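Local coordinates for lipase (Photobacterium sp. M37, PDB 2ORY), which catalyses the hydrolysis of ester bonds in triacylglycerols as a cold-adapted enzyme of the alpha/beta hydrolase fold, at residues A116-G120 with R121-I125; P299-E303 with Y304-A308; A269-R272 with A273-E277; K282-Q285 with I286-T290. All coordinates share one frame; numbering follows the deposited sequence.

Contact 1. Residues A116-G120 with R121-I125; sequences ASVEG and RILKI
R121 folds its side chain back over V118 at the close of a type II beta turn that runs from V118 to R121. The turn is fastened by R121 N donating to V118 O over 2.7 Å, with an N-H...O angle of 134°. G120 occupies the third position with a phi of 69°, a value that favours glycine. Along R121, CB lies 3.2 Å from V118 O. CG, set opposite the carbonyl carbon by chi1 (-58°), presses on V118 CG1 at 3.3 Å, a tight approach; the bend at chi2 then turns CD toward G120. CD runs beside G120 O at 3.3 Å, and the guanidinium passes on, oblique to the carbonyls of E119 and G120, toward D215, with which NH1 makes a weak, long ion pair. On the strand side of the turn L123 puts CD1 4.0 Å from V118 CB, the two side chains crossing at about a right angle, and both rest on Y219 of helix 214-224. An aliphatic stem with a charged end suits this exposed position: CB and CG pack against the valine while the charged end points toward D215, so backbone geometry and apolar packing, more than charge, probably hold the turn.

Contact 2. Residues P299-E303 with Y304-A308; sequences PILIE and YLVQA
Q307 N donates to E303 O over 2.8 Å in a nearly straight bond, N-H...O 173°, the first full i to i+4 bond of helix 304-319. E303 stands at the N-cap position, and its carbonyl also takes a weak bond from V306 N at 2.9 Å, so one oxygen serves two amides of the first turn. A third bond comes from a side chain: Q307 NE2 reaches L301 O at 2.8 Å, but its angle makes it weak. The stronger partner of this NE2 is N298 O, while OE1 accepts from NE2 of Q311 one turn further along. A bend at chi2 (75°), following a CG set opposite the backbone N, carries the amide back to the incoming loop. Glutamine suits the place because its two ends can serve loop carbonyls and helix side chain together.

Outside these bonds lies the packing. V306 straddles the junction: CG1 meets L301 CB at 4.1 Å, the two side chains crossing at about a right angle, while CG2 lies 3.7 Å from E303 CB. The glutamate continues beyond CG as an extended chain, and its OE2 comes within 4.0 Å of that same methyl. The branched valine can therefore touch an apolar and an acidic neighbour with separate methyls. Beyond the contact, Y304 bonds through OH to L250 O and meets the ring of Y254 with planes at about 55°, joining the start of helix 304-319 to the loop preceding helix 265-278, and V306 touches L339 near the C-terminus.

Contact 3. Residues A269-R272 with A273-E277; sequences ALIR and AMIAE
Helix 265-278 passes through both segments, and I271, M274 and I275 belong to the side of it that packs on neighbouring parts of the lipase. Four consecutive i to i+4 backbone bonds join A269-R272 to A273-E277. M274 N to L270 O is the shortest at 2.8 Å, and A276 N to R272 O, at 2.9 Å, is the straightest with an N-H...O angle of 172°. Upon this frame, I271 touches two successors with separate branches: CD1 approaches M274 SD at 4.1 Å, and CG2 approaches I275 CD1 at 4.1 Å. Its first torsion (chi1 -64°) parts the branches, setting CG2 opposite the backbone N and CG1 opposite the carbonyl carbon, and chi2 then turns CD1 toward M274. M274 CG, opposite its own carbonyl carbon, passes 3.3 Å from L270 O; the flexible thioether chain bends only later, at chi3.

On another flank, the R272 chain curls at chi3 and brings one guanidinium face over A269 CA, 3.5 Å above the plane and offset toward the rim. A273 and A276 are small and exposed, which suits their solvent side. L270, I271 and M274 press on F102 of helix 97-102, and M274 and I275 on L247 of helix 244-247. Apolar residues at i, i+3 and i+4 on one side, with alanines and arginine on the other, are typical of an amphipathic alpha-helix lying on the surface of a globular fold.

Contact 4. Residues K282-Q285 with I286-T290; sequences KYKQ and IKAET
The flat carboxamide of Q285 curls back on the main chain of I286, just ahead of a type I beta turn from K287 to T290, in the loop that links helices 265-278 and 304-319. At one end of the amide, OE1 accepts a weak bond from I286 N at 3.3 Å, with an N-H...O angle of 142°, and has I286 CG1 4.0 Å away. At the other end, NE2 donates to P239 O. This doubling back uses a chi1 of -139° and a chi2 of only 22°, torsions away from the usual staggered values, probably tolerated because both ends of the amide have partners.

I286 turns its own side chain to F220 and D221 of helix 214-224, an apolar choice for a buried place. The turn itself is closed by T290 N to K287 O at 3.2 Å. K287 enters it with a positive phi and sends NZ to the carbonyls of C228 and G225, while K284 NZ makes a salt bridge with D218. A288, small enough to come close to the preceding main chain, has CB 3.4 Å from Q285 O. A water bridges the two residues, donating to Q285 O at 2.8 Å and accepting from A288 N at 2.7 Å.

How the contacts relate
Contacts 1 and 4 are neighbours, their centres about 16 Å apart and their nearest atoms about 5 Å, and both lean on helix 214-224, through Y219 and F220 respectively. Contacts 3 and 2 belong to successive helices, with centres about 21 Å apart and nearest atoms about 5 Å; L250 touches both, through I271 and through the hydroxyl of Y304. Contact 4 lies in the long loop between those helices, about 6 Å from contact 3 by nearest atoms. Contacts 1 and 2 are farthest apart, about 40 Å between centres. Helix 304-319, begun at contact 2, carries H312, which with S174 and D236 probably forms the catalytic triad.

Contact 1. Residues A116-G120 with R121-I125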
loop_
_atom_site.group_PDB
_atom_site.type_symbol
_atom_site.label_atom_id
_atom_site.label_comp_id
_atom_site.label_asym_id
_atom_site.label_seq_id
_atom_site.Cartn_x
_atom_site.Cartn_y
_atom_site.Cartn_z
ATOM N N ALA A 116 -9.686 3.276 18.761
ATOM C CA ALA A 116 -10.310 4.564 19.035
ATOM C C ALA A 116 -11.812 4.491 18.794
ATOM O O ALA A 116 -12.286 3.698 17.973
ATOM C CB ALA A 116 -9.697 5.660 18.173
ATOM N N SER A 117 -12.553 5.319 19.523
ATOM C CA SER A 117 -13.998 5.369 19.402
ATOM C C SER A 117 -14.451 6.810 19.198
ATOM O O SER A 117 -13.778 7.755 19.616
ATOM C CB SER A 117 -14.638 4.814 20.665
ATOM O OG SER A 117 -14.222 5.580 21.777
ATOM N N VAL A 118 -15.598 6.975 18.551
ATOM C CA VAL A 118 -16.136 8.299 18.295
ATOM C C VAL A 118 -17.641 8.364 18.575
ATOM O O VAL A 118 -18.434 7.606 17.998
ATOM C CB VAL A 118 -15.881 8.732 16.838
ATOM C CG1 VAL A 118 -16.507 10.074 16.582
ATOM C CG2 VAL A 118 -14.396 8.807 16.577
ATOM N N GLU A 119 -18.000 9.283 19.472
ATOM C CA GLU A 119 -19.371 9.540 19.902
ATOM C C GLU A 119 -20.348 9.513 18.753
ATOM O O GLU A 119 -20.265 10.326 17.832
ATOM C CB GLU A 119 -19.454 10.910 20.585
ATOM C CG GLU A 119 -19.592 10.857 22.084
ATOM C CD GLU A 119 -21.010 10.572 22.497
ATOM O OE1 GLU A 119 -21.558 9.550 22.038
ATOM O OE2 GLU A 119 -21.577 11.370 23.274
ATOM N N GLY A 120 -21.282 8.575 18.814
ATOM C CA GLY A 120 -22.275 8.481 17.768
ATOM C C GLY A 120 -21.743 8.020 16.425
ATOM O O GLY A 120 -22.359 8.312 15.394
ATOM N N ARG A 121 -20.607 7.319 16.428
ATOM C CA ARG A 121 -20.015 6.795 15.190
ATOM C C ARG A 121 -19.656 5.315 15.360
ATOM O O ARG A 121 -19.373 4.856 16.466
ATOM C CB ARG A 121 -18.751 7.577 14.805
ATOM C CG ARG A 121 -18.968 9.064 14.616
ATOM C CD ARG A 121 -19.920 9.368 13.465
ATOM N NE ARG A 121 -20.242 10.796 13.407
ATOM C CZ ARG A 121 -21.037 11.358 12.501
ATOM N NH1 ARG A 121 -21.603 10.615 11.556
ATOM N NH2 ARG A 121 -21.281 12.663 12.546
ATOM N N ILE A 122 -19.686 4.570 14.261
ATOM C CA ILE A 122 -19.345 3.158 14.291
ATOM C C ILE A 122 -18.227 2.924 13.279
ATOM O O ILE A 122 -18.486 2.681 12.099
ATOM C CB ILE A 122 -20.551 2.270 13.915
ATOM C CG1 ILE A 122 -21.671 2.410 14.949
ATOM C CG2 ILE A 122 -20.130 0.824 13.885
ATOM C CD1 ILE A 122 -22.421 3.706 14.871
ATOM N N LEU A 123 -16.985 3.020 13.747
ATOM C CA LEU A 123 -15.808 2.830 12.905
ATOM C C LEU A 123 -15.559 1.357 12.709
ATOM O O LEU A 123 -15.429 0.613 13.672
ATOM C CB LEU A 123 -14.565 3.440 13.553
ATOM C CG LEU A 123 -14.499 4.949 13.742
ATOM C CD1 LEU A 123 -15.684 5.420 14.570
ATOM C CD2 LEU A 123 -13.179 5.304 14.412
ATOM N N LYS A 124 -15.489 0.944 11.451
ATOM C CA LYS A 124 -15.245 -0.446 11.128
ATOM C C LYS A 124 -14.339 -0.608 9.917
ATOM O O LYS A 124 -14.359 0.195 8.976
ATOM C CB LYS A 124 -16.562 -1.174 10.865
ATOM C CG LYS A 124 -17.408 -1.395 12.102
ATOM C CD LYS A 124 -18.670 -2.195 11.782
ATOM C CE LYS A 124 -19.537 -2.391 13.026
ATOM N NZ LYS A 124 -20.816 -3.092 12.731
ATOM N N ILE A 125 -13.529 -1.656 9.967
ATOM C CA ILE A 125 -12.632 -1.985 8.879
ATOM C C ILE A 125 -12.985 -3.396 8.407
ATOM O O ILE A 125 -13.577 -4.180 9.150
ATOM C CB ILE A 125 -11.163 -1.945 9.342
ATOM C CG1 ILE A 125 -10.972 -2.848 10.558
ATOM C CG2 ILE A 125 -10.768 -0.516 9.662
ATOM C CD1 ILE A 125 -9.532 -2.948 11.007
#

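Contact 2. Residues P299-E303 with Y304-A308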
loop_
_atom_site.group_PDB
_atom_site.type_symbol
_atom_site.label_atom_id
_atom_site.label_comp_id
_atom_site.label_asym_id
_atom_site.label_seq_id
_atom_site.Cartn_x
_atom_site.Cartn_y
_atom_site.Cartn_z
ATOM N N PRO A 299 -3.620 2.452 -25.495
ATOM C CA PRO A 299 -4.280 1.853 -26.664
ATOM C C PRO A 299 -3.777 0.480 -27.122
ATOM O O PRO A 299 -4.522 -0.291 -27.713
ATOM C CB PRO A 299 -4.105 2.923 -27.729
ATOM C CG PRO A 299 -2.757 3.492 -27.377
ATOM C CD PRO A 299 -2.893 3.673 -25.890
ATOM N N ILE A 300 -2.518 0.171 -26.853
ATOM C CA ILE A 300 -1.968 -1.114 -27.250
ATOM C C ILE A 300 -2.539 -2.275 -26.421
ATOM O O ILE A 300 -2.626 -3.399 -26.905
ATOM C CB ILE A 300 -0.439 -1.103 -27.088
ATOM C CG1 ILE A 300 0.179 -0.051 -28.002
ATOM C CG2 ILE A 300 0.135 -2.460 -27.411
ATOM C CD1 ILE A 300 1.697 0.082 -27.831
ATOM N N LEU A 301 -2.939 -2.000 -25.181
ATOM C CA LEU A 301 -3.438 -3.043 -24.285
ATOM C C LEU A 301 -4.951 -3.122 -24.332
ATOM O O LEU A 301 -5.638 -2.463 -23.550
ATOM C CB LEU A 301 -2.955 -2.756 -22.854
ATOM C CG LEU A 301 -1.476 -2.335 -22.735
ATOM C CD1 LEU A 301 -1.116 -2.113 -21.281
ATOM C CD2 LEU A 301 -0.562 -3.408 -23.341
ATOM N N ILE A 302 -5.467 -3.953 -25.235
ATOM C CA ILE A 302 -6.911 -4.056 -25.419
ATOM C C ILE A 302 -7.662 -4.996 -24.500
ATOM O O ILE A 302 -8.883 -5.100 -24.608
ATOM C CB ILE A 302 -7.270 -4.453 -26.864
ATOM C CG1 ILE A 302 -6.816 -5.896 -27.114
ATOM C CG2 ILE A 302 -6.607 -3.497 -27.850
ATOM C CD1 ILE A 302 -7.226 -6.468 -28.446
ATOM N N GLU A 303 -6.953 -5.699 -23.624
ATOM C CA GLU A 303 -7.634 -6.588 -22.684
ATOM C C GLU A 303 -7.756 -5.889 -21.337
ATOM O O GLU A 303 -6.765 -5.409 -20.785
ATOM C CB GLU A 303 -6.874 -7.905 -22.505
ATOM C CG GLU A 303 -6.733 -8.690 -23.785
ATOM C CD GLU A 303 -5.908 -9.932 -23.600
ATOM O OE1 GLU A 303 -6.426 -10.887 -22.972
ATOM O OE2 GLU A 303 -4.744 -9.954 -24.077
ATOM N N TYR A 304 -8.980 -5.829 -20.829
ATOM C CA TYR A 304 -9.287 -5.210 -19.536
ATOM C C TYR A 304 -8.240 -5.529 -18.444
ATOM O O TYR A 304 -7.614 -4.627 -17.884
ATOM C CB TYR A 304 -10.681 -5.681 -19.088
ATOM C CG TYR A 304 -11.280 -4.907 -17.933
ATOM C CD1 TYR A 304 -11.894 -3.664 -18.132
ATOM C CD2 TYR A 304 -11.217 -5.405 -16.638
ATOM C CE1 TYR A 304 -12.437 -2.935 -17.047
ATOM C CE2 TYR A 304 -11.740 -4.691 -15.558
ATOM C CZ TYR A 304 -12.349 -3.461 -15.766
ATOM O OH TYR A 304 -12.847 -2.780 -14.680
ATOM N N LEU A 305 -8.031 -6.808 -18.147
ATOM C CA LEU A 305 -7.067 -7.184 -17.107
ATOM C C LEU A 305 -5.643 -6.695 -17.374
ATOM O O LEU A 305 -4.911 -6.371 -16.437
ATOM C CB LEU A 305 -7.067 -8.700 -16.921
ATOM C CG LEU A 305 -8.383 -9.263 -16.385
ATOM C CD1 LEU A 305 -8.301 -10.746 -16.257
ATOM C CD2 LEU A 305 -8.688 -8.663 -15.044
ATOM N N VAL A 306 -5.243 -6.654 -18.644
ATOM C CA VAL A 306 -3.909 -6.203 -18.995
ATOM C C VAL A 306 -3.836 -4.682 -18.797
ATOM O O VAL A 306 -2.888 -4.160 -18.198
ATOM C CB VAL A 306 -3.563 -6.605 -20.475
ATOM C CG1 VAL A 306 -2.141 -6.181 -20.823
ATOM C CG2 VAL A 306 -3.706 -8.128 -20.659
ATOM N N GLN A 307 -4.853 -3.976 -19.284
ATOM C CA GLN A 307 -4.935 -2.520 -19.145
ATOM C C GLN A 307 -4.958 -2.150 -17.650
ATOM O O GLN A 307 -4.368 -1.159 -17.223
ATOM C CB GLN A 307 -6.229 -2.023 -19.804
ATOM C CG GLN A 307 -6.448 -0.525 -19.726
ATOM C CD GLN A 307 -5.558 0.240 -20.681
ATOM O OE1 GLN A 307 -4.889 1.196 -20.298
ATOM N NE2 GLN A 307 -5.547 -0.186 -21.943
ATOM N N ALA A 308 -5.654 -2.966 -16.868
ATOM C CA ALA A 308 -5.790 -2.743 -15.438
ATOM C C ALA A 308 -4.461 -2.929 -14.711
ATOM O O ALA A 308 -4.133 -2.176 -13.785
ATOM C CB ALA A 308 -6.854 -3.686 -14.868
#

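Contact 3. Residues A269-R272 with A273-E277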
loop_
_atom_site.group_PDB
_atom_site.type_symbol
_atom_site.label_atom_id
_atom_site.label_comp_id
_atom_site.label_asym_id
_atom_site.label_seq_id
_atom_site.Cartn_x
_atom_site.Cartn_y
_atom_site.Cartn_z
ATOM N N ALA A 269 -19.289 -10.576 -13.867
ATOM C CA ALA A 269 -19.959 -11.341 -12.806
ATOM C C ALA A 269 -19.275 -11.073 -11.456
ATOM O O ALA A 269 -19.947 -10.926 -10.431
ATOM C CB ALA A 269 -19.921 -12.851 -13.124
ATOM N N LEU A 270 -17.939 -11.013 -11.449
ATOM C CA LEU A 270 -17.215 -10.741 -10.197
ATOM C C LEU A 270 -17.544 -9.336 -9.688
ATOM O O LEU A 270 -17.777 -9.146 -8.499
ATOM C CB LEU A 270 -15.698 -10.891 -10.390
ATOM C CG LEU A 270 -15.143 -12.313 -10.263
ATOM C CD1 LEU A 270 -13.723 -12.408 -10.780
ATOM C CD2 LEU A 270 -15.194 -12.697 -8.816
ATOM N N ILE A 271 -17.577 -8.359 -10.593
ATOM C CA ILE A 271 -17.912 -6.992 -10.210
ATOM C C ILE A 271 -19.289 -6.956 -9.543
ATOM O O ILE A 271 -19.447 -6.370 -8.471
ATOM C CB ILE A 271 -17.945 -6.051 -11.429
ATOM C CG1 ILE A 271 -16.562 -5.952 -12.057
ATOM C CG2 ILE A 271 -18.425 -4.676 -11.006
ATOM C CD1 ILE A 271 -15.590 -5.252 -11.183
ATOM N N ARG A 272 -20.286 -7.563 -10.181
ATOM C CA ARG A 272 -21.639 -7.593 -9.608
ATOM C C ARG A 272 -21.642 -8.301 -8.264
ATOM O O ARG A 272 -22.330 -7.874 -7.344
ATOM C CB ARG A 272 -22.646 -8.282 -10.542
ATOM C CG ARG A 272 -22.948 -7.499 -11.818
ATOM C CD ARG A 272 -24.233 -7.985 -12.469
ATOM N NE ARG A 272 -24.218 -9.424 -12.747
ATOM C CZ ARG A 272 -23.525 -9.990 -13.733
ATOM N NH1 ARG A 272 -22.785 -9.242 -14.537
ATOM N NH2 ARG A 272 -23.585 -11.297 -13.931
ATOM N N ALA A 273 -20.891 -9.389 -8.139
ATOM C CA ALA A 273 -20.827 -10.071 -6.849
ATOM C C ALA A 273 -20.217 -9.136 -5.777
ATOM O O ALA A 273 -20.726 -9.062 -4.658
ATOM C CB ALA A 273 -20.018 -11.348 -6.974
ATOM N N MET A 274 -19.144 -8.421 -6.119
ATOM C CA MET A 274 -18.505 -7.475 -5.190
ATOM C C MET A 274 -19.512 -6.412 -4.726
ATOM O O MET A 274 -19.557 -6.058 -3.538
ATOM C CB MET A 274 -17.337 -6.739 -5.862
ATOM C CG MET A 274 -16.096 -7.573 -6.142
ATOM S SD MET A 274 -15.020 -6.823 -7.394
ATOM C CE MET A 274 -14.247 -5.502 -6.425
ATOM N N ILE A 275 -20.305 -5.890 -5.666
ATOM C CA ILE A 275 -21.292 -4.860 -5.328
ATOM C C ILE A 275 -22.301 -5.480 -4.375
ATOM O O ILE A 275 -22.574 -4.941 -3.302
ATOM C CB ILE A 275 -21.990 -4.316 -6.605
ATOM C CG1 ILE A 275 -20.985 -3.527 -7.447
ATOM C CG2 ILE A 275 -23.195 -3.435 -6.241
ATOM C CD1 ILE A 275 -21.539 -3.095 -8.809
ATOM N N ALA A 276 -22.831 -6.635 -4.760
ATOM C CA ALA A 276 -23.782 -7.349 -3.917
ATOM C C ALA A 276 -23.254 -7.636 -2.495
ATOM O O ALA A 276 -23.958 -7.415 -1.505
ATOM C CB ALA A 276 -24.168 -8.657 -4.589
ATOM N N GLU A 277 -22.023 -8.124 -2.379
ATOM C CA GLU A 277 -21.497 -8.450 -1.054
ATOM C C GLU A 277 -21.060 -7.281 -0.169
ATOM O O GLU A 277 -20.923 -7.457 1.038
ATOM C CB GLU A 277 -20.359 -9.474 -1.164
ATOM C CG GLU A 277 -20.759 -10.796 -1.871
ATOM C CD GLU A 277 -21.806 -11.638 -1.113
ATOM O OE1 GLU A 277 -21.674 -11.816 0.124
ATOM O OE2 GLU A 277 -22.755 -12.145 -1.765
#

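Contact 4. Residues K282-Q285 with I286-T290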
loop_
_atom_site.group_PDB
_atom_site.type_symbol
_atom_site.label_atom_id
_atom_site.label_comp_id
_atom_site.label_asym_id
_atom_site.label_seq_id
_atom_site.Cartn_x
_atom_site.Cartn_y
_atom_site.Cartn_z
ATOM N N LYS A 282 -21.095 0.645 3.451
ATOM C CA LYS A 282 -20.681 2.038 3.458
ATOM C C LYS A 282 -19.163 2.221 3.378
ATOM O O LYS A 282 -18.583 3.081 4.053
ATOM C CB LYS A 282 -21.235 2.735 4.699
ATOM C CG LYS A 282 -22.753 2.726 4.774
ATOM C CD LYS A 282 -23.259 3.631 5.893
ATOM C CE LYS A 282 -22.760 3.207 7.277
ATOM N NZ LYS A 282 -23.273 4.124 8.354
ATOM N N TYR A 283 -18.533 1.402 2.531
ATOM C CA TYR A 283 -17.093 1.450 2.315
ATOM C C TYR A 283 -16.768 2.794 1.686
ATOM O O TYR A 283 -17.460 3.231 0.766
ATOM C CB TYR A 283 -16.653 0.303 1.386
ATOM C CG TYR A 283 -16.294 -0.982 2.110
ATOM C CD1 TYR A 283 -17.116 -2.103 2.036
ATOM C CD2 TYR A 283 -15.138 -1.063 2.895
ATOM C CE1 TYR A 283 -16.798 -3.272 2.724
ATOM C CE2 TYR A 283 -14.810 -2.228 3.589
ATOM C CZ TYR A 283 -15.642 -3.323 3.497
ATOM O OH TYR A 283 -15.311 -4.469 4.164
ATOM N N LYS A 284 -15.722 3.449 2.170
ATOM C CA LYS A 284 -15.357 4.764 1.642
ATOM C C LYS A 284 -13.863 5.052 1.718
ATOM O O LYS A 284 -13.180 4.671 2.667
ATOM C CB LYS A 284 -16.104 5.874 2.387
ATOM C CG LYS A 284 -15.888 7.243 1.747
ATOM C CD LYS A 284 -16.743 8.337 2.343
ATOM C CE LYS A 284 -16.090 8.963 3.559
ATOM N NZ LYS A 284 -16.775 10.241 3.977
ATOM N N GLN A 285 -13.378 5.756 0.708
ATOM C CA GLN A 285 -11.976 6.108 0.583
ATOM C C GLN A 285 -11.615 7.151 1.637
ATOM O O GLN A 285 -12.459 7.960 2.017
ATOM C CB GLN A 285 -11.781 6.688 -0.814
ATOM C CG GLN A 285 -10.539 6.317 -1.619
ATOM C CD GLN A 285 -9.837 5.028 -1.223
ATOM O OE1 GLN A 285 -9.240 4.947 -0.155
ATOM N NE2 GLN A 285 -9.881 4.024 -2.105
ATOM N N ILE A 286 -10.371 7.100 2.121
ATOM C CA ILE A 286 -9.848 8.076 3.075
ATOM C C ILE A 286 -9.462 9.207 2.131
ATOM O O ILE A 286 -9.128 8.943 0.974
ATOM C CB ILE A 286 -8.565 7.571 3.801
ATOM C CG1 ILE A 286 -7.552 7.063 2.767
ATOM C CG2 ILE A 286 -8.918 6.496 4.819
ATOM C CD1 ILE A 286 -6.237 6.568 3.365
ATOM N N LYS A 287 -9.486 10.450 2.608
ATOM C CA LYS A 287 -9.194 11.601 1.743
ATOM C C LYS A 287 -9.901 11.351 0.408
ATOM O O LYS A 287 -9.301 11.391 -0.661
ATOM C CB LYS A 287 -7.686 11.766 1.536
ATOM C CG LYS A 287 -6.856 11.762 2.832
ATOM C CD LYS A 287 -7.242 12.873 3.824
ATOM C CE LYS A 287 -7.057 14.267 3.233
ATOM N NZ LYS A 287 -5.633 14.594 2.968
ATOM N N ALA A 288 -11.195 11.086 0.490
ATOM C CA ALA A 288 -11.999 10.807 -0.692
ATOM C C ALA A 288 -12.149 11.965 -1.685
ATOM O O ALA A 288 -12.498 11.745 -2.843
ATOM C CB ALA A 288 -13.378 10.315 -0.266
ATOM N N GLU A 289 -11.886 13.192 -1.252
ATOM C CA GLU A 289 -12.034 14.326 -2.157
ATOM C C GLU A 289 -10.731 14.645 -2.877
ATOM O O GLU A 289 -10.690 15.526 -3.734
ATOM C CB GLU A 289 -12.498 15.578 -1.403
ATOM C CG GLU A 289 -13.733 15.398 -0.533
ATOM C CD GLU A 289 -13.381 15.200 0.935
ATOM O OE1 GLU A 289 -14.262 15.421 1.792
ATOM O OE2 GLU A 289 -12.225 14.820 1.234
ATOM N N THR A 290 -9.664 13.943 -2.521
ATOM C CA THR A 290 -8.386 14.183 -3.155
ATOM C C THR A 290 -8.458 13.936 -4.660
ATOM O O THR A 290 -8.978 12.917 -5.109
ATOM C CB THR A 290 -7.302 13.277 -2.566
ATOM O OG1 THR A 290 -7.062 13.643 -1.200
ATOM C CG2 THR A 290 -6.013 13.405 -3.367
HETATM O O HOH W 1 -12.438 10.609 2.877
#